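Local atomic coordinates of beta-lactamase (PDB entry 6N1N), a protein that probably hydrolyses beta-lactam antibiotics to substituted beta-amino acids, as a member of the class D serine beta-lactamases. Residues Asn39-Asp42 with Ser43-Arg46; Leu143-Pro147 with Glu148-Asp152; Asn178-Pro182 with Glu183-Arg187. All blocks are in the same frame, centred on the assembly; numbering follows the deposited sequence.

Interactions 1 and 2 meet directly, whereas interaction 3 stands apart. The turn of 39-46 rests on the start of helix 147-159: Arg46 NH2 forms a salt bridge with Glu149 OE2 at 2.8 Å, and Ser43 O lies 3.1 Å from Glu148 N, probably a hydrogen bond; the two centres are 10 Å apart. Interaction 3, the hairpin of 178-187, lies across the chain's centre from interaction 2, with nearest atoms about 10 Å apart. The side chain of Ser51, the predicted acyl-ester serine, is about 9 Å from that of Gln150 and about 11 Å from that of Asn178. Interaction 1 lies away from the active site, its nearest atoms about 17 Å from those of interaction 3.

Interaction 1 (Asn39-Asp42 with Ser43-Arg46); sequences NEED and SKIR
Ile45 N donates to Asp42 O at 3.1 Å with 164° at the hydrogen, and one residue earlier Lys44 N reaches Glu41 O at 3.3 Å. These two fairly straight bonds carry the chain out of a short helix-like coil of residues 40-42. At the start of the coil the side chain of Asn39 folds over the turn in an Asx motif: OD1 takes the N-H of Asp42 at 2.9 Å, and the donor lies in the carbonyl plane. Between the two ends the grip is slacker, for Ser43 N divides itself between weak bonds to Asn39 O and Glu40 O. Ser43 OG also lies near Asn39 O, but that contact is doubtful, since the serine has a second conformer and its hydroxyl hydrogen-bonds Thr26 as well.

On the outside, Glu40 runs extended from a CG trans to its backbone N (chi1 175°). Lys44 bends at its second torsion (chi2 -76°), which lays its chain over Glu40 O, with CE 3.5 Å from that oxygen. The salt bridge between Glu40 OE2 and Lys44 NZ is long, 3.5 Å. Ile45 crosses Asp42 at about a right angle, its CD1 3.9 Å from Asp42 OD1, while OD2 of the same carboxylate hydrogen-bonds Ser24.

The coil lies on the surface, in the connection from strand 34-37 to helix 56-63. Ser43 and Lys44 pack on Tyr37 of that strand, and the turn sits beside the start of helix 147-159.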
loop_
_atom_site.group_PDB
_atom_site.type_symbol
_atom_site.label_atom_id
_atom_site.label_comp_id
_atom_site.label_asym_id
_atom_site.label_seq_id
_atom_site.Cartn_x
_atom_site.Cartn_y
_atom_site.Cartn_z
ATOM N N ASN A 39 3.749 -9.038 15.646
ATOM C CA ASN A 39 5.058 -9.683 15.672
ATOM C C ASN A 39 6.084 -8.625 15.271
ATOM O O ASN A 39 6.266 -8.347 14.078
ATOM C CB ASN A 39 5.123 -10.879 14.751
ATOM C CG ASN A 39 6.442 -11.617 14.887
ATOM O OD1 ASN A 39 7.460 -11.181 14.359
ATOM N ND2 ASN A 39 6.428 -12.721 15.614
ATOM N N GLU A 40 6.730 -8.029 16.273
ATOM C CA GLU A 40 7.606 -6.903 15.993
ATOM C C GLU A 40 8.761 -7.263 15.060
ATOM O O GLU A 40 9.171 -6.432 14.240
ATOM C CB GLU A 40 8.137 -6.323 17.312
ATOM C CG GLU A 40 9.140 -5.219 17.094
ATOM C CD GLU A 40 9.435 -4.448 18.357
ATOM O OE1 GLU A 40 8.966 -4.879 19.433
ATOM O OE2 GLU A 40 10.132 -3.415 18.258
ATOM N N GLU A 41 9.301 -8.485 15.143
ATOM C CA GLU A 41 10.444 -8.783 14.285
ATOM C C GLU A 41 10.032 -8.883 12.817
ATOM O O GLU A 41 10.811 -8.498 11.940
ATOM C CB GLU A 41 11.143 -10.058 14.757
ATOM C CG GLU A 41 11.702 -9.961 16.196
ATOM C CD GLU A 41 12.404 -8.629 16.508
ATOM O OE1 GLU A 41 13.117 -8.092 15.632
ATOM O OE2 GLU A 41 12.237 -8.116 17.638
ATOM N N ASP A 42 8.821 -9.372 12.529
ATOM C CA ASP A 42 8.368 -9.442 11.140
ATOM C C ASP A 42 8.219 -8.054 10.533
ATOM O O ASP A 42 8.378 -7.882 9.322
ATOM C CB ASP A 42 7.031 -10.188 11.053
ATOM C CG ASP A 42 6.615 -10.462 9.638
ATOM O OD1 ASP A 42 7.353 -11.221 8.957
ATOM O OD2 ASP A 42 5.571 -9.920 9.184
ATOM N N SER A 43 7.911 -7.057 11.360
ATOM C CA SER A 43 7.684 -5.697 10.890
ATOM C C SER A 43 8.939 -5.053 10.312
ATOM O O SER A 43 8.827 -4.012 9.645
ATOM C CB SER A 43 7.149 -4.847 12.051
ATOM O OG SER A 43 5.981 -5.448 12.599
ATOM N N LYS A 44 10.117 -5.637 10.554
ATOM C CA LYS A 44 11.385 -5.116 10.045
ATOM C C LYS A 44 11.828 -5.797 8.750
ATOM O O LYS A 44 12.826 -5.380 8.148
ATOM C CB LYS A 44 12.529 -5.312 11.061
ATOM C CG LYS A 44 12.160 -5.213 12.532
ATOM C CD LYS A 44 11.951 -3.808 13.017
ATOM C CE LYS A 44 11.556 -3.852 14.495
ATOM N NZ LYS A 44 11.340 -2.521 15.110
ATOM N N ILE A 45 11.136 -6.827 8.320
ATOM C CA ILE A 45 11.557 -7.624 7.169
ATOM C C ILE A 45 11.012 -7.028 5.874
ATOM O O ILE A 45 9.798 -6.837 5.719
ATOM C CB ILE A 45 11.106 -9.082 7.347
ATOM C CG1 ILE A 45 11.788 -9.706 8.581
ATOM C CG2 ILE A 45 11.419 -9.891 6.119
ATOM C CD1 ILE A 45 11.236 -11.060 8.954
ATOM N N ARG A 46 11.919 -6.777 4.917
ATOM C CA ARG A 46 11.533 -6.197 3.637
ATOM C C ARG A 46 11.070 -7.267 2.661
ATOM O O ARG A 46 11.672 -8.344 2.567
ATOM C CB ARG A 46 12.707 -5.442 3.020
ATOM C CG ARG A 46 13.082 -4.173 3.767
ATOM C CD ARG A 46 14.251 -3.481 3.112
ATOM N NE ARG A 46 14.551 -2.175 3.691
ATOM C CZ ARG A 46 15.742 -1.594 3.661
ATOM N NH1 ARG A 46 16.792 -2.186 3.088
ATOM N NH2 ARG A 46 15.893 -0.405 4.204
#

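Interaction 2 (Leu143-Pro147 with Glu148-Asp152); sequences LKISP and EEQID
Ser146 and Glu149 close a capping box at the N-terminus of helix 147-159. Ser146 OG, the N-cap oxygen, accepts from Glu149 N at 3.1 Å, and Glu149 returns its carboxylate to Ser146 N, a 2.9 Å bond with 161° at the hydrogen that uses the anti lone pair of OE1. A chi1 of 71° places the serine hydroxyl between its own N and C, facing the first turn of the helix. Regular helical bonding begins at this cap, with Gln150 N 2.9 Å from Ser146 O. Glu149 OE2 pairs with Arg46, so the carboxylate is held from two directions and its rotation is restricted.

The tight part of the contact is the buried side. Ile145 and Glu149 run past each other in opposite directions, bringing CG1 of the isoleucine to 3.4 Å from CB of the glutamate. Ile145 CG2 meets the amide end of Gln150, which crosses at about a right angle; that side chain bends at chi2 (-95°), and its NE2 donates to Thr52, next to the predicted nucleophile Ser51. Pro147, the first helical residue, packs against Trp202 and Ala217 of the sheet.

The other side is looser and watered. Glu148 stretches away from the cap, and a water links it to the serine, giving a weak bond to Glu148 OE1 and lying 2.6 Å from Ser146 OG.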
loop_
_atom_site.group_PDB
_atom_site.type_symbol
_atom_site.label_atom_id
_atom_site.label_comp_id
_atom_site.label_asym_id
_atom_site.label_seq_id
_atom_site.Cartn_x
_atom_site.Cartn_y
_atom_site.Cartn_z
ATOM N N LEU A 143 13.014 -3.941 -5.785
ATOM C CA LEU A 143 12.555 -3.066 -4.712
ATOM C C LEU A 143 11.856 -3.860 -3.614
ATOM O O LEU A 143 11.011 -4.721 -3.876
ATOM C CB LEU A 143 11.610 -2.004 -5.278
ATOM C CG LEU A 143 11.060 -0.971 -4.286
ATOM C CD1 LEU A 143 12.186 -0.155 -3.661
ATOM C CD2 LEU A 143 10.112 -0.004 -4.973
ATOM N N LYS A 144 12.217 -3.578 -2.372
ATOM C CA LYS A 144 11.609 -4.253 -1.240
ATOM C C LYS A 144 11.436 -3.242 -0.111
ATOM O O LYS A 144 12.241 -2.320 0.017
ATOM C CB LYS A 144 12.450 -5.430 -0.726
ATOM C CG LYS A 144 12.687 -6.568 -1.733
ATOM C CD LYS A 144 13.411 -7.748 -1.043
ATOM C CE LYS A 144 13.858 -8.826 -2.011
ATOM N NZ LYS A 144 12.716 -9.521 -2.648
ATOM N N ILE A 145 10.418 -3.452 0.723
ATOM C CA ILE A 145 10.087 -2.525 1.807
ATOM C C ILE A 145 9.472 -3.293 2.967
ATOM O O ILE A 145 8.825 -4.319 2.786
ATOM C CB ILE A 145 9.141 -1.399 1.305
ATOM C CG1 ILE A 145 8.924 -0.348 2.399
ATOM C CG2 ILE A 145 7.783 -1.957 0.813
ATOM C CD1 ILE A 145 8.324 0.935 1.872
ATOM N N SER A 146 9.745 -2.822 4.202
ATOM C CA SER A 146 9.180 -3.504 5.360
ATOM C C SER A 146 7.858 -2.868 5.754
ATOM O O SER A 146 7.555 -1.742 5.350
ATOM C CB SER A 146 10.128 -3.428 6.547
ATOM O OG SER A 146 10.174 -2.102 7.066
ATOM N N PRO A 147 7.063 -3.548 6.588
ATOM C CA PRO A 147 5.835 -2.904 7.112
ATOM C C PRO A 147 6.088 -1.615 7.895
ATOM O O PRO A 147 5.366 -0.631 7.721
ATOM C CB PRO A 147 5.228 -4.004 7.997
ATOM C CG PRO A 147 5.710 -5.291 7.364
ATOM C CD PRO A 147 7.136 -4.976 6.952
ATOM N N GLU A 148 7.085 -1.591 8.767
ATOM C CA GLU A 148 7.486 -0.345 9.427
ATOM C C GLU A 148 7.767 0.777 8.431
ATOM O O GLU A 148 7.324 1.915 8.622
ATOM C CB GLU A 148 8.706 -0.635 10.299
ATOM C CG GLU A 148 9.370 0.538 10.960
ATOM C CD GLU A 148 10.662 0.121 11.665
ATOM O OE1 GLU A 148 10.851 -1.102 11.876
ATOM O OE2 GLU A 148 11.478 1.008 11.998
ATOM N N GLU A 149 8.487 0.478 7.351
ATOM C CA GLU A 149 8.823 1.481 6.352
ATOM C C GLU A 149 7.610 1.922 5.544
ATOM O O GLU A 149 7.528 3.098 5.144
ATOM C CB GLU A 149 9.904 0.927 5.417
ATOM C CG GLU A 149 11.235 0.727 6.083
ATOM C CD GLU A 149 12.252 0.051 5.200
ATOM O OE1 GLU A 149 11.896 -0.903 4.485
ATOM O OE2 GLU A 149 13.419 0.486 5.221
ATOM N N GLN A 150 6.665 1.012 5.291
ATOM C CA GLN A 150 5.412 1.427 4.668
ATOM C C GLN A 150 4.722 2.472 5.527
ATOM O O GLN A 150 4.273 3.509 5.034
ATOM C CB GLN A 150 4.462 0.243 4.471
ATOM C CG GLN A 150 4.879 -0.758 3.430
ATOM C CD GLN A 150 4.256 -0.523 2.079
ATOM O OE1 GLN A 150 3.834 0.587 1.729
ATOM N NE2 GLN A 150 4.213 -1.586 1.285
ATOM N N ILE A 151 4.642 2.206 6.829
ATOM C CA ILE A 151 3.958 3.119 7.736
ATOM C C ILE A 151 4.695 4.446 7.806
ATOM O O ILE A 151 4.074 5.515 7.803
ATOM C CB ILE A 151 3.806 2.472 9.120
ATOM C CG1 ILE A 151 2.699 1.396 9.054
ATOM C CG2 ILE A 151 3.524 3.527 10.190
ATOM C CD1 ILE A 151 2.626 0.481 10.241
ATOM N N ASP A 152 6.021 4.422 7.885
ATOM C CA ASP A 152 6.732 5.691 8.004
ATOM C C ASP A 152 6.514 6.540 6.758
ATOM O O ASP A 152 6.322 7.757 6.858
ATOM C CB ASP A 152 8.211 5.440 8.297
ATOM C CG ASP A 152 8.466 5.243 9.824
ATOM O OD1 ASP A 152 7.858 5.978 10.650
ATOM O OD2 ASP A 152 9.229 4.345 10.210
HETATM O O HOH W 1 11.966 -1.803 8.993
#

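Interaction 3 (Asn178-Pro182 with Glu183-Arg187); sequences NEKTP and EYTLR
This is a beta-hairpin contact at the edge of the central sheet, where outermost strand 177-180 turns back into strand 184-195; the short segments run antiparallel at 174°. Leu186 N donates to Glu179 O at 2.8 Å, and Thr181 N to Tyr184 O at 2.9 Å, almost straight. Leu186 O receives Asn178 N at 3.0 Å and, weakly, Glu179 N: two residues facing one, a classic bulge.

Across the hairpin Glu179 and Tyr184 are joined by a short bond. The tyrosine OH donates to the anti lone pair of Glu179 OE2 over only 2.5 Å. This oxygen lies at the ring edge and in its plane, although the carboxylate is turned 43° from the ring. Glu179 OE1 pairs with Lys236 of helix 228-245, whose Met240 touches both side chains.

Thr181 leans over one ring face: its CG2 makes a CH-pi contact, 4.3 Å from the Tyr184 centroid. With chi1 at 78°, its OG1 points into the turn and accepts from both Glu183 N (3.0 Å) and Tyr184 N, while one water links it to Glu183 OE1; Glu183 OE2 is hydrogen-bonded to Asn250 N. On the face that carries Lys180 and Thr185, the two side chains cross at a slant, Lys180 CG 3.6 Å from Thr185 OG1.

The threonine hydroxyl accepting from Glu183 N makes an ST turn, which closes a bulged antiparallel hairpin on the flank of the transpeptidase-like fold of class D beta-lactamases.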
loop_
_atom_site.group_PDB
_atom_site.type_symbol
_atom_site.label_atom_id
_atom_site.label_comp_id
_atom_site.label_asym_id
_atom_site.label_seq_id
_atom_site.Cartn_x
_atom_site.Cartn_y
_atom_site.Cartn_z
ATOM N N ASN A 178 -11.149 4.320 0.027
ATOM C CA ASN A 178 -11.960 3.271 -0.538
ATOM C C ASN A 178 -13.106 2.823 0.350
ATOM O O ASN A 178 -13.866 1.967 -0.073
ATOM C CB ASN A 178 -11.109 2.069 -0.934
ATOM C CG ASN A 178 -10.056 1.754 0.061
ATOM O OD1 ASN A 178 -10.345 1.495 1.206
ATOM N ND2 ASN A 178 -8.811 1.725 -0.392
ATOM N N GLU A 179 -13.255 3.370 1.547
ATOM C CA GLU A 179 -14.475 3.144 2.311
ATOM C C GLU A 179 -14.636 4.347 3.216
ATOM O O GLU A 179 -13.672 4.748 3.872
ATOM C CB GLU A 179 -14.392 1.867 3.142
ATOM C CG GLU A 179 -15.681 1.435 3.756
ATOM C CD GLU A 179 -15.589 -0.020 4.142
ATOM O OE1 GLU A 179 -15.366 -0.856 3.234
ATOM O OE2 GLU A 179 -15.685 -0.322 5.343
ATOM N N LYS A 180 -15.835 4.909 3.242
ATOM C CA LYS A 180 -16.173 6.026 4.113
ATOM C C LYS A 180 -17.532 5.790 4.759
ATOM O O LYS A 180 -18.515 5.501 4.072
ATOM C CB LYS A 180 -16.207 7.352 3.344
ATOM C CG LYS A 180 -16.227 8.594 4.227
ATOM C CD LYS A 180 -16.044 9.856 3.421
ATOM C CE LYS A 180 -16.047 11.075 4.332
ATOM N NZ LYS A 180 -17.259 11.138 5.199
ATOM N N THR A 181 -17.589 5.949 6.065
ATOM C CA THR A 181 -18.827 5.901 6.830
ATOM C C THR A 181 -18.809 7.085 7.773
ATOM O O THR A 181 -17.780 7.749 7.943
ATOM C CB THR A 181 -18.964 4.605 7.643
ATOM O OG1 THR A 181 -18.153 4.691 8.811
ATOM C CG2 THR A 181 -18.527 3.411 6.832
ATOM N N PRO A 182 -19.914 7.336 8.480
ATOM C CA PRO A 182 -19.856 8.397 9.490
ATOM C C PRO A 182 -18.847 8.134 10.607
ATOM O O PRO A 182 -18.433 9.086 11.294
ATOM C CB PRO A 182 -21.302 8.457 10.014
ATOM C CG PRO A 182 -22.122 7.921 8.893
ATOM C CD PRO A 182 -21.287 6.795 8.333
ATOM N N GLU A 183 -18.435 6.887 10.799
ATOM C CA GLU A 183 -17.475 6.518 11.838
ATOM C C GLU A 183 -16.022 6.719 11.409
ATOM O O GLU A 183 -15.168 7.083 12.235
ATOM C CB GLU A 183 -17.711 5.046 12.211
ATOM C CG GLU A 183 -16.881 4.576 13.393
ATOM C CD GLU A 183 -17.049 3.099 13.697
ATOM O OE1 GLU A 183 -17.727 2.392 12.936
ATOM O OE2 GLU A 183 -16.464 2.635 14.706
ATOM N N TYR A 184 -15.691 6.426 10.154
ATOM C CA TYR A 184 -14.288 6.384 9.762
ATOM C C TYR A 184 -14.156 6.625 8.272
ATOM O O TYR A 184 -15.081 6.375 7.506
ATOM C CB TYR A 184 -13.642 5.028 10.104
ATOM C CG TYR A 184 -14.268 3.826 9.437
ATOM C CD1 TYR A 184 -13.959 3.485 8.141
ATOM C CD2 TYR A 184 -15.146 3.008 10.136
ATOM C CE1 TYR A 184 -14.538 2.357 7.541
ATOM C CE2 TYR A 184 -15.713 1.897 9.567
ATOM C CZ TYR A 184 -15.409 1.566 8.277
ATOM O OH TYR A 184 -15.995 0.445 7.708
ATOM N N THR A 185 -12.956 7.066 7.885
ATOM C CA THR A 185 -12.542 7.172 6.493
ATOM C C THR A 185 -11.316 6.288 6.350
ATOM O O THR A 185 -10.294 6.528 7.010
ATOM C CB THR A 185 -12.197 8.605 6.083
ATOM O OG1 THR A 185 -13.348 9.425 6.261
ATOM C CG2 THR A 185 -11.757 8.670 4.627
ATOM N N LEU A 186 -11.435 5.270 5.514
ATOM C CA LEU A 186 -10.397 4.287 5.306
ATOM C C LEU A 186 -9.701 4.512 3.972
ATOM O O LEU A 186 -10.348 4.598 2.926
ATOM C CB LEU A 186 -11.021 2.890 5.359
ATOM C CG LEU A 186 -10.121 1.716 5.001
ATOM C CD1 LEU A 186 -8.981 1.563 6.054
ATOM C CD2 LEU A 186 -10.940 0.431 4.851
ATOM N N ARG A 187 -8.373 4.592 4.013
ATOM C CA ARG A 187 -7.532 4.590 2.823
ATOM C C ARG A 187 -6.655 3.344 2.899
ATOM O O ARG A 187 -5.828 3.220 3.796
ATOM C CB ARG A 187 -6.673 5.851 2.762
ATOM C CG ARG A 187 -7.460 7.111 2.576
ATOM C CD ARG A 187 -6.625 8.349 2.814
ATOM N NE ARG A 187 -7.345 9.571 2.470
ATOM C CZ ARG A 187 -8.120 10.262 3.290
ATOM N NH1 ARG A 187 -8.295 9.859 4.535
ATOM N NH2 ARG A 187 -8.728 11.363 2.848
HETATM O O HOH W 2 -19.079 2.461 10.425
HETATM O O HOH W 3 -15.772 9.501 7.955
#